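Local coordinates for protein Cas13d (PDB 6IV9) that binds CRISPR RNA as the effector Cas13d, whose two HEPN domains dictate maturation of that RNA and cleavage of the target, at residues A[54-62]-A[70-78]; A[315-325]-A[497-507]. The protein carries 2 engineered substitutions. One frame throughout, in Å; residues are numbered along the deposited sequence.

Overall arrangement
Interactions 1 and 2 show how one chain can hold a bound RNA at places built from quite different elements. They come in series along the sequence, the first closing before the second opens, and their centres lie 37 Å apart, with nearest atoms about 20 Å from each other, so they do not touch. Interaction 1 is local: strands 60-65 and 69-75 form a beta hairpin at the edge of a small antiparallel sheet, with the short helix 54-58 leading into it. Interaction 2 is long-range, bringing helix 312-330 against helix 497-505 in the largely helical remainder. Both present side chains to nucleotides of chain B, consistent with an RNA gripped along an extended path.

Interaction 1. Residues A[54-62]-A[70-78]. With nucleotides of chain B.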
loop_
_atom_site.group_PDB
_atom_site.type_symbol
_atom_site.label_atom_id
_atom_site.label_comp_id
_atom_site.label_asym_id
_atom_site.label_seq_id
_atom_site.Cartn_x
_atom_site.Cartn_y
_atom_site.Cartn_z
ATOM N N SER A 54 8.365 21.416 17.590
ATOM C CA SER A 54 7.993 22.852 17.547
ATOM C C SER A 54 8.685 23.529 16.360
ATOM O O SER A 54 8.202 24.520 15.886
ATOM C CB SER A 54 8.245 23.545 18.842
ATOM O OG SER A 54 9.618 23.740 19.039
ATOM N N VAL A 55 9.827 23.000 15.945
ATOM C CA VAL A 55 10.527 23.597 14.780
ATOM C C VAL A 55 9.652 23.438 13.530
ATOM O O VAL A 55 9.507 24.383 12.815
ATOM C CB VAL A 55 11.933 22.996 14.605
ATOM C CG1 VAL A 55 12.625 23.548 13.385
ATOM C CG2 VAL A 55 12.789 23.210 15.836
ATOM N N LYS A 56 9.113 22.247 13.301
ATOM C CA LYS A 56 8.219 22.020 12.142
ATOM C C LYS A 56 6.925 22.818 12.322
ATOM O O LYS A 56 6.486 23.418 11.387
ATOM C CB LYS A 56 7.886 20.535 12.016
ATOM C CG LYS A 56 9.076 19.628 11.778
ATOM C CD LYS A 56 9.662 19.749 10.413
ATOM C CE LYS A 56 10.868 18.857 10.222
ATOM N NZ LYS A 56 11.415 18.942 8.863
ATOM N N ALA A 57 6.375 22.813 13.530
ATOM C CA ALA A 57 5.101 23.517 13.809
ATOM C C ALA A 57 5.244 25.017 13.520
ATOM O O ALA A 57 4.392 25.547 12.871
ATOM C CB ALA A 57 4.673 23.253 15.225
ATOM N N ALA A 58 6.361 25.614 13.925
ATOM C CA ALA A 58 6.670 27.054 13.757
ATOM C C ALA A 58 6.818 27.428 12.279
ATOM O O ALA A 58 6.719 28.595 11.974
ATOM C CB ALA A 58 7.877 27.438 14.563
ATOM N N GLY A 59 7.083 26.456 11.409
ATOM C CA GLY A 59 7.191 26.722 9.965
ATOM C C GLY A 59 8.533 26.417 9.310
ATOM O O GLY A 59 8.588 26.572 8.118
ATOM N N MET A 60 9.543 25.942 10.038
ATOM C CA MET A 60 10.841 25.637 9.389
ATOM C C MET A 60 10.778 24.232 8.788
ATOM O O MET A 60 10.690 23.296 9.534
ATOM C CB MET A 60 12.009 25.695 10.368
ATOM C CG MET A 60 13.332 25.472 9.686
ATOM S SD MET A 60 14.726 25.798 10.753
ATOM C CE MET A 60 14.690 27.582 10.824
ATOM N N LYS A 61 10.711 24.166 7.467
ATOM C CA LYS A 61 10.635 22.897 6.706
ATOM C C LYS A 61 11.966 22.150 6.657
ATOM O O LYS A 61 11.966 20.973 6.895
ATOM C CB LYS A 61 10.230 23.207 5.272
ATOM C CG LYS A 61 9.997 22.016 4.368
ATOM C CD LYS A 61 9.427 22.456 3.055
ATOM C CE LYS A 61 9.358 21.356 2.031
ATOM N NZ LYS A 61 8.309 20.391 2.379
ATOM N N SER A 62 13.036 22.847 6.305
ATOM C CA SER A 62 14.326 22.146 6.211
ATOM C C SER A 62 15.510 23.110 6.281
ATOM O O SER A 62 15.348 24.259 5.968
ATOM C CB SER A 62 14.309 21.369 4.934
ATOM O OG SER A 62 15.580 21.228 4.390
ATOM N N MET A 70 24.192 27.390 4.269
ATOM C CA MET A 70 22.978 26.675 4.719
ATOM C C MET A 70 21.807 27.412 4.090
ATOM O O MET A 70 21.886 28.629 3.972
ATOM C CB MET A 70 22.791 26.709 6.235
ATOM C CG MET A 70 23.744 25.853 6.981
ATOM S SD MET A 70 23.378 25.832 8.720
ATOM C CE MET A 70 23.843 27.481 9.218
ATOM N N TYR A 71 20.802 26.673 3.654
ATOM C CA TYR A 71 19.590 27.286 3.084
ATOM C C TYR A 71 18.427 26.834 3.951
ATOM O O TYR A 71 18.223 25.657 4.066
ATOM C CB TYR A 71 19.415 26.889 1.623
ATOM C CG TYR A 71 20.613 27.231 0.786
ATOM C CD1 TYR A 71 21.667 26.354 0.665
ATOM C CD2 TYR A 71 20.703 28.450 0.159
ATOM C CE1 TYR A 71 22.776 26.674 -0.087
ATOM C CE2 TYR A 71 21.806 28.790 -0.596
ATOM C CZ TYR A 71 22.847 27.899 -0.713
ATOM O OH TYR A 71 23.933 28.239 -1.450
ATOM N N ILE A 72 17.700 27.789 4.490
ATOM C CA ILE A 72 16.549 27.520 5.380
ATOM C C ILE A 72 15.267 27.663 4.566
ATOM O O ILE A 72 15.105 28.661 3.911
ATOM C CB ILE A 72 16.594 28.504 6.554
ATOM C CG1 ILE A 72 17.867 28.293 7.372
ATOM C CG2 ILE A 72 15.344 28.404 7.390
ATOM C CD1 ILE A 72 17.940 29.093 8.621
ATOM N N THR A 73 14.398 26.665 4.628
ATOM C CA THR A 73 13.128 26.748 3.889
ATOM C C THR A 73 11.965 26.679 4.875
ATOM O O THR A 73 12.132 26.179 5.960
ATOM C CB THR A 73 12.971 25.630 2.852
ATOM O OG1 THR A 73 12.854 24.394 3.542
ATOM C CG2 THR A 73 14.088 25.573 1.839
ATOM N N SER A 74 10.839 27.228 4.469
ATOM C CA SER A 74 9.596 27.195 5.268
ATOM C C SER A 74 8.526 26.468 4.456
ATOM O O SER A 74 8.729 26.205 3.295
ATOM C CB SER A 74 9.142 28.557 5.707
ATOM O OG SER A 74 8.671 29.319 4.626
ATOM N N PHE A 75 7.430 26.128 5.099
ATOM C CA PHE A 75 6.393 25.386 4.364
ATOM C C PHE A 75 5.533 26.318 3.525
ATOM O O PHE A 75 4.978 27.267 4.018
ATOM C CB PHE A 75 5.474 24.649 5.331
ATOM C CG PHE A 75 6.153 23.574 6.125
ATOM C CD1 PHE A 75 6.316 22.308 5.607
ATOM C CD2 PHE A 75 6.605 23.827 7.401
ATOM C CE1 PHE A 75 6.928 21.318 6.349
ATOM C CE2 PHE A 75 7.214 22.834 8.144
ATOM C CZ PHE A 75 7.379 21.585 7.610
ATOM N N GLY A 76 5.437 25.969 2.259
ATOM C CA GLY A 76 4.483 26.572 1.326
ATOM C C GLY A 76 3.238 25.697 1.289
ATOM O O GLY A 76 3.018 24.943 2.223
ATOM N N LYS A 77 2.437 25.809 0.242
ATOM C CA LYS A 77 1.238 24.960 0.115
ATOM C C LYS A 77 1.688 23.517 -0.102
ATOM O O LYS A 77 2.607 23.304 -0.859
ATOM C CB LYS A 77 0.364 25.421 -1.051
ATOM C CG LYS A 77 -1.078 24.946 -0.992
ATOM C CD LYS A 77 -1.839 25.031 -2.295
ATOM C CE LYS A 77 -3.175 24.316 -2.243
ATOM N NZ LYS A 77 -3.058 22.922 -1.766
ATOM N N GLY A 78 1.054 22.579 0.586
ATOM C CA GLY A 78 1.378 21.159 0.394
ATOM C C GLY A 78 2.841 20.883 0.656
ATOM O O GLY A 78 3.301 21.174 1.738
ATOM P P C B 30 5.645 14.175 10.328
ATOM O OP1 C B 30 5.043 13.736 11.559
ATOM O OP2 C B 30 5.245 13.612 9.026
ATOM O "O5'" C B 30 5.403 15.728 10.101
ATOM C "C5'" C B 30 5.513 16.652 11.190
ATOM C "C4'" C B 30 4.859 17.956 10.812
ATOM O "O4'" C B 30 5.544 18.575 9.693
ATOM C "C3'" C B 30 3.416 17.945 10.359
ATOM O "O3'" C B 30 2.542 17.745 11.454
ATOM C "C2'" C B 30 3.302 19.354 9.766
ATOM O "O2'" C B 30 3.119 20.355 10.760
ATOM C "C1'" C B 30 4.662 19.487 9.082
ATOM N N1 C B 30 4.623 19.217 7.641
ATOM C C2 C B 30 4.019 20.191 6.864
ATOM O O2 C B 30 3.577 21.205 7.429
ATOM N N3 C B 30 3.930 20.011 5.528
ATOM C C4 C B 30 4.494 18.943 4.959
ATOM N N4 C B 30 4.478 18.873 3.639
ATOM C C5 C B 30 5.163 17.944 5.730
ATOM C C6 C B 30 5.267 18.163 7.052
ATOM P P A B 29 9.493 10.464 7.382
ATOM O OP1 A B 29 8.665 10.415 6.229
ATOM O OP2 A B 29 10.971 10.557 7.294
ATOM O "O5'" A B 29 8.916 11.691 8.219
ATOM C "C5'" A B 29 9.410 11.954 9.536
ATOM C "C4'" A B 29 9.443 13.447 9.740
ATOM O "O4'" A B 29 10.347 14.006 8.752
ATOM C "C3'" A B 29 8.130 14.163 9.466
ATOM O "O3'" A B 29 7.203 13.998 10.545
ATOM C "C2'" A B 29 8.637 15.586 9.242
ATOM O "O2'" A B 29 8.963 16.220 10.476
ATOM C "C1'" A B 29 9.913 15.310 8.424
ATOM N N9 A B 29 9.657 15.332 7.017
ATOM C C8 A B 29 9.381 14.287 6.167
ATOM N N7 A B 29 9.022 14.671 4.974
ATOM C C5 A B 29 9.036 16.055 5.045
ATOM C C6 A B 29 8.699 17.050 4.123
ATOM N N6 A B 29 8.317 16.801 2.872
ATOM N N1 A B 29 8.804 18.341 4.521
ATOM C C2 A B 29 9.209 18.591 5.766
ATOM N N3 A B 29 9.527 17.738 6.731
ATOM C C4 A B 29 9.382 16.470 6.310
ATOM P P A B 21 11.397 20.028 19.742
ATOM O OP1 A B 21 10.350 20.899 19.433
ATOM O OP2 A B 21 11.132 18.576 19.825
ATOM O "O5'" A B 21 12.591 20.328 18.733
ATOM C "C5'" A B 21 12.711 19.602 17.572
ATOM C "C4'" A B 21 14.124 19.662 17.064
ATOM O "O4'" A B 21 14.962 18.962 18.012
ATOM C "C3'" A B 21 14.228 18.897 15.748
ATOM O "O3'" A B 21 14.198 19.760 14.651
ATOM C "C2'" A B 21 15.552 18.173 15.830
ATOM O "O2'" A B 21 16.619 19.007 15.455
ATOM C "C1'" A B 21 15.683 17.932 17.330
ATOM N N9 A B 21 15.272 16.643 17.883
ATOM C C8 A B 21 14.267 16.373 18.785
ATOM N N7 A B 21 14.288 15.149 19.244
ATOM C C5 A B 21 15.386 14.579 18.611
ATOM C C6 A B 21 15.917 13.281 18.619
ATOM N N6 A B 21 15.464 12.297 19.390
ATOM N N1 A B 21 17.005 13.048 17.862
ATOM C C2 A B 21 17.485 14.033 17.102
ATOM N N3 A B 21 17.064 15.283 16.988
ATOM C C4 A B 21 15.998 15.492 17.777
HETATM O O HOH W 1 5.674 27.910 6.815
HETATM O O HOH W 2 5.902 22.126 2.292
#
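A classic beta bulge shapes the hairpin of strands 60-65 and 69-75: Lys61 and Ser62 both face Thr73, whose carbonyl O accepts from Lys61 N at 2.9 Å and only weakly from Ser62 N. Thr73 N answers with a nearly straight bond to Ser62 O (167° at the hydrogen). Just before the bulge, Gly59 ends helix 54-58 in a Schellman motif, its positive phi turning the chain into the strand, and Gly59 O takes the N-H of Phe75.

Lys61, itself in the bulge, lies over the ring of Phe75. Lys61 CB sits 3.9 Å from the ring centroid, almost on the normal, while the base of C30 of chain B covers the opposite face, with its C2 3.2 Å from Phe75 CE1. The ring is sandwiched between the Lys61 side chain and that base. C30 of chain B is also held through its N4, which points nearly straight at Gly78 O (3.2 Å).

With CG anti to the carbonyl carbon (chi1 -61°) and a bend at chi2, Lys56 sends NZ to A29 of chain B N3 at 3.1 Å; the same amine bonds to Lys61 O and bridges to an RNA phosphate. Lys61 NZ reaches N1 of A29 of chain B at 3.0 Å, so two ammonium groups grip two ring nitrogens of one adenine. Asn79 and a water, itself bound to Gly78 O, also hold Lys61 NZ.

Interaction 2. Residues A[315-325]-A[497-507]; sequences RDTLDYLVEER and YFSKMIYMLTY. With nucleotides of chain B.
Asp319 and Tyr497 meet at about a right angle, the carboxylate turned 52° from the ring plane. Tyr497 OH donates a very short bond of 2.5 Å to Asp319 OD2, which lies in plane at the ring edge. The other oxygen, Asp319 OD1, uses its syn lone pair for the salt bridge from Lys500 NZ (2.7 Å), an amine that also bonds to Ala492 O. Each carboxylate oxygen therefore has its own donor, and the group's rotation is probably fixed by the pair.

The Tyr497 ring is flanked on both faces. Arg315 crosses one with its aliphatic chain, CD standing 3.7 Å from the ring centroid in a CH-pi contact; a bend at chi3 (-67°) carries the guanidinium beyond, where it bonds to Ile307 O and Ile310 O. Lys500 CE lies over the opposite face, toward the rim.

Further along, Leu321 CD1 reaches Met504 CG at 3.7 Å, and Val322 CG2 lies 3.8 Å from Tyr503 CD2 as the two side chains run past each other in opposite directions. One water ties Leu321 O to the hydroxyls of Tyr503 and Tyr507. Arg325 lays CB against Tyr503 OH, then leads away so that NH2 donates to U43 of chain B O4 at 3.0 Å. Leu318 fits among Tyr497, Lys500, Met501 and Met504, its CD2 against Met504 CB, a knob-into-hole contact between two helices that cross at 67°.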
loop_
_atom_site.group_PDB
_atom_site.type_symbol
_atom_site.label_atom_id
_atom_site.label_comp_id
_atom_site.label_asym_id
_atom_site.label_seq_id
_atom_site.Cartn_x
_atom_site.Cartn_y
_atom_site.Cartn_z
ATOM N N ARG A 315 3.232 -1.196 -24.764
ATOM C CA ARG A 315 2.628 0.141 -24.558
ATOM C C ARG A 315 1.177 0.131 -25.027
ATOM O O ARG A 315 0.391 0.834 -24.459
ATOM C CB ARG A 315 3.529 1.251 -25.093
ATOM C CG ARG A 315 4.816 1.389 -24.298
ATOM C CD ARG A 315 5.634 2.603 -24.651
ATOM N NE ARG A 315 6.166 2.528 -25.991
ATOM C CZ ARG A 315 7.159 1.755 -26.358
ATOM N NH1 ARG A 315 7.795 1.028 -25.468
ATOM N NH2 ARG A 315 7.509 1.696 -27.620
ATOM N N ASP A 316 0.879 -0.637 -26.065
ATOM C CA ASP A 316 -0.513 -0.746 -26.559
ATOM C C ASP A 316 -1.382 -1.374 -25.466
ATOM O O ASP A 316 -2.501 -0.973 -25.309
ATOM C CB ASP A 316 -0.560 -1.524 -27.865
ATOM C CG ASP A 316 -0.039 -0.717 -29.036
ATOM O OD1 ASP A 316 0.022 0.490 -28.924
ATOM O OD2 ASP A 316 0.298 -1.319 -30.021
ATOM N N THR A 317 -0.856 -2.379 -24.780
ATOM C CA THR A 317 -1.633 -3.011 -23.693
ATOM C C THR A 317 -1.879 -1.992 -22.578
ATOM O O THR A 317 -2.993 -1.900 -22.126
ATOM C CB THR A 317 -0.937 -4.262 -23.156
ATOM O OG1 THR A 317 -0.983 -5.282 -24.149
ATOM C CG2 THR A 317 -1.544 -4.746 -21.862
ATOM N N LEU A 318 -0.866 -1.227 -22.204
ATOM C CA LEU A 318 -1.038 -0.241 -21.108
ATOM C C LEU A 318 -2.099 0.779 -21.510
ATOM O O LEU A 318 -2.923 1.087 -20.701
ATOM C CB LEU A 318 0.297 0.435 -20.813
ATOM C CG LEU A 318 1.361 -0.479 -20.227
ATOM C CD1 LEU A 318 2.584 0.312 -19.851
ATOM C CD2 LEU A 318 0.819 -1.215 -19.025
ATOM N N ASP A 319 -2.061 1.240 -22.753
ATOM C CA ASP A 319 -3.073 2.202 -23.247
ATOM C C ASP A 319 -4.457 1.562 -23.245
ATOM O O ASP A 319 -5.390 2.212 -22.887
ATOM C CB ASP A 319 -2.698 2.711 -24.632
ATOM C CG ASP A 319 -1.600 3.748 -24.566
ATOM O OD1 ASP A 319 -1.502 4.407 -23.552
ATOM O OD2 ASP A 319 -0.869 3.860 -25.521
ATOM N N TYR A 320 -4.541 0.305 -23.635
ATOM C CA TYR A 320 -5.852 -0.363 -23.705
ATOM C C TYR A 320 -6.499 -0.415 -22.318
ATOM O O TYR A 320 -7.668 -0.140 -22.197
ATOM C CB TYR A 320 -5.647 -1.776 -24.237
ATOM C CG TYR A 320 -6.907 -2.578 -24.356
ATOM C CD1 TYR A 320 -7.440 -3.235 -23.273
ATOM C CD2 TYR A 320 -7.580 -2.659 -25.552
ATOM C CE1 TYR A 320 -8.602 -3.967 -23.374
ATOM C CE2 TYR A 320 -8.746 -3.383 -25.673
ATOM C CZ TYR A 320 -9.257 -4.044 -24.581
ATOM O OH TYR A 320 -10.408 -4.751 -24.702
ATOM N N LEU A 321 -5.729 -0.789 -21.304
ATOM C CA LEU A 321 -6.309 -0.899 -19.948
ATOM C C LEU A 321 -6.761 0.469 -19.446
ATOM O O LEU A 321 -7.857 0.563 -18.969
ATOM C CB LEU A 321 -5.259 -1.501 -19.013
ATOM C CG LEU A 321 -4.717 -2.872 -19.402
ATOM C CD1 LEU A 321 -3.514 -3.231 -18.555
ATOM C CD2 LEU A 321 -5.796 -3.934 -19.297
ATOM N N VAL A 322 -5.908 1.483 -19.531
ATOM C CA VAL A 322 -6.277 2.834 -19.018
ATOM C C VAL A 322 -7.416 3.449 -19.827
ATOM O O VAL A 322 -8.253 4.059 -19.240
ATOM C CB VAL A 322 -5.092 3.798 -18.886
ATOM C CG1 VAL A 322 -5.387 4.816 -17.818
ATOM C CG2 VAL A 322 -3.841 3.049 -18.512
ATOM N N GLU A 323 -7.401 3.266 -21.141
ATOM C CA GLU A 323 -8.452 3.818 -22.022
ATOM C C GLU A 323 -9.786 3.198 -21.624
ATOM O O GLU A 323 -10.764 3.897 -21.574
ATOM C CB GLU A 323 -8.171 3.411 -23.460
ATOM C CG GLU A 323 -7.374 4.414 -24.246
ATOM C CD GLU A 323 -6.820 3.850 -25.544
ATOM O OE1 GLU A 323 -7.392 2.878 -26.045
ATOM O OE2 GLU A 323 -5.806 4.371 -26.036
ATOM N N GLU A 324 -9.789 1.913 -21.331
ATOM C CA GLU A 324 -11.047 1.242 -20.958
ATOM C C GLU A 324 -11.611 1.859 -19.674
ATOM O O GLU A 324 -12.793 2.065 -19.605
ATOM C CB GLU A 324 -10.751 -0.236 -20.756
ATOM C CG GLU A 324 -11.980 -1.072 -20.556
ATOM C CD GLU A 324 -11.650 -2.544 -20.427
ATOM O OE1 GLU A 324 -11.586 -3.223 -21.451
ATOM O OE2 GLU A 324 -11.460 -2.990 -19.301
ATOM N N ARG A 325 -10.770 2.081 -18.676
ATOM C CA ARG A 325 -11.244 2.689 -17.415
ATOM C C ARG A 325 -11.678 4.142 -17.637
ATOM O O ARG A 325 -12.716 4.508 -17.166
ATOM C CB ARG A 325 -10.115 2.623 -16.388
ATOM C CG ARG A 325 -10.373 3.430 -15.134
ATOM C CD ARG A 325 -11.302 2.688 -14.212
ATOM N NE ARG A 325 -12.672 2.838 -14.634
ATOM C CZ ARG A 325 -13.710 2.323 -14.004
ATOM N NH1 ARG A 325 -13.538 1.655 -12.883
ATOM N NH2 ARG A 325 -14.921 2.488 -14.487
ATOM N N TYR A 497 3.900 6.698 -19.756
ATOM C CA TYR A 497 3.854 5.218 -19.720
ATOM C C TYR A 497 4.163 4.721 -18.307
ATOM O O TYR A 497 3.598 3.738 -17.883
ATOM C CB TYR A 497 4.616 4.608 -20.890
ATOM C CG TYR A 497 3.784 4.687 -22.137
ATOM C CD1 TYR A 497 2.685 3.877 -22.298
ATOM C CD2 TYR A 497 4.019 5.650 -23.091
ATOM C CE1 TYR A 497 1.869 3.970 -23.409
ATOM C CE2 TYR A 497 3.219 5.757 -24.214
ATOM C CZ TYR A 497 2.141 4.912 -24.376
ATOM O OH TYR A 497 1.341 5.023 -25.461
ATOM N N PHE A 498 5.032 5.428 -17.600
ATOM C CA PHE A 498 5.363 4.977 -16.230
ATOM C C PHE A 498 4.091 5.000 -15.374
ATOM O O PHE A 498 3.865 4.052 -14.665
ATOM C CB PHE A 498 6.488 5.811 -15.623
ATOM C CG PHE A 498 6.876 5.335 -14.251
ATOM C CD1 PHE A 498 7.826 4.349 -14.086
ATOM C CD2 PHE A 498 6.243 5.830 -13.130
ATOM C CE1 PHE A 498 8.153 3.892 -12.824
ATOM C CE2 PHE A 498 6.581 5.379 -11.869
ATOM C CZ PHE A 498 7.529 4.404 -11.722
ATOM N N SER A 499 3.293 6.060 -15.493
ATOM C CA SER A 499 2.024 6.214 -14.740
ATOM C C SER A 499 1.050 5.110 -15.150
ATOM O O SER A 499 0.435 4.539 -14.302
ATOM C CB SER A 499 1.422 7.560 -14.998
ATOM O OG SER A 499 2.340 8.580 -14.715
ATOM N N LYS A 500 0.957 4.848 -16.443
ATOM C CA LYS A 500 0.059 3.797 -16.974
ATOM C C LYS A 500 0.524 2.426 -16.469
ATOM O O LYS A 500 -0.295 1.574 -16.262
ATOM C CB LYS A 500 -0.094 3.954 -18.490
ATOM C CG LYS A 500 -0.819 5.221 -18.902
ATOM C CD LYS A 500 -1.060 5.351 -20.389
ATOM C CE LYS A 500 0.029 6.079 -21.132
ATOM N NZ LYS A 500 -0.465 6.669 -22.392
ATOM N N MET A 501 1.831 2.243 -16.338
ATOM C CA MET A 501 2.376 0.964 -15.840
ATOM C C MET A 501 1.923 0.773 -14.395
ATOM O O MET A 501 1.550 -0.312 -14.051
ATOM C CB MET A 501 3.897 0.961 -15.891
ATOM C CG MET A 501 4.491 -0.296 -15.382
ATOM S SD MET A 501 6.248 -0.358 -15.689
ATOM C CE MET A 501 6.852 0.888 -14.569
ATOM N N ILE A 502 1.973 1.833 -13.598
ATOM C CA ILE A 502 1.498 1.755 -12.189
ATOM C C ILE A 502 -0.001 1.448 -12.181
ATOM O O ILE A 502 -0.415 0.616 -11.417
ATOM C CB ILE A 502 1.848 3.025 -11.399
ATOM C CG1 ILE A 502 3.359 3.251 -11.373
ATOM C CG2 ILE A 502 1.249 2.959 -10.012
ATOM C CD1 ILE A 502 4.152 2.118 -10.809
ATOM N N TYR A 503 -0.763 2.047 -13.084
ATOM C CA TYR A 503 -2.212 1.755 -13.129
ATOM C C TYR A 503 -2.418 0.267 -13.422
ATOM O O TYR A 503 -3.264 -0.336 -12.841
ATOM C CB TYR A 503 -2.953 2.574 -14.184
ATOM C CG TYR A 503 -4.377 2.119 -14.325
ATOM C CD1 TYR A 503 -5.327 2.485 -13.398
ATOM C CD2 TYR A 503 -4.763 1.250 -15.322
ATOM C CE1 TYR A 503 -6.629 2.038 -13.473
ATOM C CE2 TYR A 503 -6.063 0.792 -15.417
ATOM C CZ TYR A 503 -6.999 1.180 -14.483
ATOM O OH TYR A 503 -8.274 0.734 -14.534
ATOM N N MET A 504 -1.604 -0.293 -14.304
ATOM C CA MET A 504 -1.714 -1.718 -14.694
ATOM C C MET A 504 -1.494 -2.606 -13.462
ATOM O O MET A 504 -2.263 -3.489 -13.256
ATOM C CB MET A 504 -0.679 -2.056 -15.767
ATOM C CG MET A 504 -0.715 -3.489 -16.205
ATOM S SD MET A 504 0.261 -4.576 -15.170
ATOM C CE MET A 504 1.901 -4.046 -15.636
ATOM N N LEU A 505 -0.546 -2.247 -12.605
ATOM C CA LEU A 505 -0.202 -3.005 -11.378
ATOM C C LEU A 505 -1.418 -3.091 -10.453
ATOM O O LEU A 505 -1.578 -4.076 -9.804
ATOM C CB LEU A 505 0.898 -2.243 -10.650
ATOM C CG LEU A 505 2.307 -2.816 -10.720
ATOM C CD1 LEU A 505 2.530 -3.720 -11.907
ATOM C CD2 LEU A 505 3.343 -1.720 -10.631
ATOM N N THR A 506 -2.272 -2.071 -10.465
ATOM C CA THR A 506 -3.442 -1.994 -9.548
ATOM C C THR A 506 -4.464 -3.100 -9.804
ATOM O O THR A 506 -5.236 -3.383 -8.927
ATOM C CB THR A 506 -4.065 -0.601 -9.477
ATOM O OG1 THR A 506 -4.788 -0.384 -10.674
ATOM C CG2 THR A 506 -3.044 0.480 -9.216
ATOM N N TYR A 507 -4.418 -3.733 -10.962
ATOM C CA TYR A 507 -5.342 -4.848 -11.273
ATOM C C TYR A 507 -5.138 -5.988 -10.268
ATOM O O TYR A 507 -6.059 -6.685 -9.971
ATOM C CB TYR A 507 -5.050 -5.405 -12.661
ATOM C CG TYR A 507 -5.903 -4.799 -13.736
ATOM C CD1 TYR A 507 -5.664 -3.528 -14.205
ATOM C CD2 TYR A 507 -6.972 -5.488 -14.258
ATOM C CE1 TYR A 507 -6.457 -2.963 -15.183
ATOM C CE2 TYR A 507 -7.779 -4.941 -15.231
ATOM C CZ TYR A 507 -7.517 -3.675 -15.702
ATOM O OH TYR A 507 -8.325 -3.172 -16.667
ATOM P P U B 43 -15.706 7.075 -6.304
ATOM O OP1 U B 43 -14.284 7.581 -6.321
ATOM O OP2 U B 43 -16.625 7.561 -5.277
ATOM O "O5'" U B 43 -16.238 7.435 -7.756
ATOM C "C5'" U B 43 -17.532 7.001 -8.199
ATOM C "C4'" U B 43 -17.958 7.813 -9.402
ATOM O "O4'" U B 43 -17.067 7.436 -10.469
ATOM C "C3'" U B 43 -19.363 7.503 -9.948
ATOM O "O3'" U B 43 -20.251 8.369 -9.261
ATOM C "C2'" U B 43 -19.199 7.820 -11.443
ATOM O "O2'" U B 43 -19.152 9.227 -11.538
ATOM C "C1'" U B 43 -17.773 7.315 -11.706
ATOM N N1 U B 43 -17.709 5.917 -12.155
ATOM C C2 U B 43 -18.182 5.619 -13.411
ATOM O O2 U B 43 -18.602 6.461 -14.176
ATOM N N3 U B 43 -18.138 4.295 -13.743
ATOM C C4 U B 43 -17.679 3.258 -12.974
ATOM O O4 U B 43 -17.698 2.116 -13.430
ATOM C C5 U B 43 -17.203 3.641 -11.688
ATOM C C6 U B 43 -17.235 4.924 -11.327
HETATM O O HOH W 3 -8.986 -0.713 -16.712
#